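Local coordinates for uncharacterized protein (PDB 3NO2) that is of unknown function but folds as a six-bladed beta-propeller with a region resembling Mal s 1 allergenic proteins, at residues Val92-Cys95 against Ile101-Val104. Sequence-based numbering, arbitrary orientation.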
# COMPACT_ATOMS: atom_id res chain seq x y z
N VAL A 92 3.23 4.89 -10.36
CA VAL A 92 4.03 3.70 -10.07
C VAL A 92 5.43 4.12 -9.68
O VAL A 92 5.87 5.22 -10.00
CB VAL A 92 4.05 2.72 -11.24
CG1 VAL A 92 2.62 2.25 -11.62
CG2 VAL A 92 4.81 3.29 -12.46
N ALA A 93 6.19 3.27 -9.01
CA ALA A 93 7.54 3.63 -8.61
C ALA A 93 8.38 2.39 -8.32
O ALA A 93 7.86 1.41 -7.79
CB ALA A 93 7.55 4.57 -7.36
N TRP A 94 9.68 2.50 -8.63
CA TRP A 94 10.63 1.46 -8.32
C TRP A 94 11.75 1.93 -7.42
O TRP A 94 12.31 3.02 -7.55
CB TRP A 94 11.16 0.76 -9.58
CG TRP A 94 12.09 1.50 -10.48
CD1 TRP A 94 13.39 1.85 -10.27
CD2 TRP A 94 11.78 1.92 -11.82
NE1 TRP A 94 13.90 2.47 -11.38
CE2 TRP A 94 12.94 2.51 -12.35
CE3 TRP A 94 10.64 1.84 -12.62
CZ2 TRP A 94 12.98 3.03 -13.65
CZ3 TRP A 94 10.70 2.33 -13.94
CH2 TRP A 94 11.85 2.93 -14.41
N CYS A 95 12.09 1.05 -6.48
CA CYS A 95 13.29 1.14 -5.69
C CYS A 95 14.49 0.86 -6.55
O CYS A 95 14.43 -0.02 -7.43
CB CYS A 95 13.24 0.11 -4.56
SG CYS A 95 11.71 0.27 -3.54
N ILE A 101 9.92 7.43 -9.85
CA ILE A 101 8.46 7.57 -9.82
C ILE A 101 8.00 7.95 -11.22
O ILE A 101 8.61 8.82 -11.87
CB ILE A 101 8.07 8.67 -8.82
CG1 ILE A 101 8.47 8.30 -7.40
CG2 ILE A 101 6.56 9.01 -8.93
CD1 ILE A 101 8.53 9.51 -6.44
N LEU A 102 6.95 7.30 -11.70
CA LEU A 102 6.30 7.63 -12.98
C LEU A 102 4.83 7.85 -12.74
O LEU A 102 4.17 7.08 -12.01
CB LEU A 102 6.45 6.48 -13.97
CG LEU A 102 7.87 6.01 -14.31
CD1 LEU A 102 7.78 4.71 -15.16
CD2 LEU A 102 8.69 7.15 -15.03
N GLU A 103 4.28 8.88 -13.37
CA GLU A 103 2.82 9.01 -13.52
C GLU A 103 2.50 8.57 -14.93
O GLU A 103 3.23 8.90 -15.87
CB GLU A 103 2.35 10.44 -13.23
CG GLU A 103 2.61 10.80 -11.79
CD GLU A 103 2.11 12.13 -11.35
OE1 GLU A 103 1.25 12.72 -12.05
OE2 GLU A 103 2.52 12.60 -10.26
N VAL A 104 1.44 7.81 -15.09
CA VAL A 104 1.18 7.06 -16.32
C VAL A 104 -0.30 7.17 -16.64
O VAL A 104 -1.15 7.12 -15.74
CB VAL A 104 1.55 5.56 -16.16
CG1 VAL A 104 1.34 4.75 -17.43
CG2 VAL A 104 3.03 5.45 -15.66
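Val-92 and Leu-102 form a reciprocal, hydrogen-bonded backbone pair, a worked example of how two antiparallel strands are joined while side chains meet on both faces of the sheet. Val-92 N donates to Leu-102 O at 2.9 Å, and the return bond from Leu-102 N to Val-92 O is equally short and nearly straight, at 174° about the hydrogen. Val-92 O also receives a longer C-H contact from Ile-101 CA, 3.5 Å away.

On the face carrying Val-92 and Leu-102 the contact is wholly apolar. Val-92 turns CG2 into the space between its own backbone N and carbonyl carbon (chi1 -59° places CG1 beside the N), and this branch lies 3.9 Å from Leu-102 CB, with Val-104 CG2 more loosely beyond it. With CG of Trp-94 likewise between its backbone N and carbonyl carbon (chi1 70°), the six-membered ring of the indole lies near Leu-102; Trp-94 CZ3 meets Leu-102 CD1 obliquely at 4.0 Å. The reverse face holds the non-hydrogen-bonded pair Ala-93 and Ile-101, where CB of the alanine sits 3.8 Å from Ile-101 CG1.

Farther out, Met-79 of strand 78-84 touches both Val-92 and Trp-94, while Ile-71 of the neighbouring sheet packs on Leu-102 and Val-104, so part of this face packs on strand 67-72. The segments lie on the two inner strands, 90-95 and 99-104, of a four-stranded antiparallel sheet, and apolar packing of one such sheet on the next is characteristic of blades in a six-bladed beta-propeller.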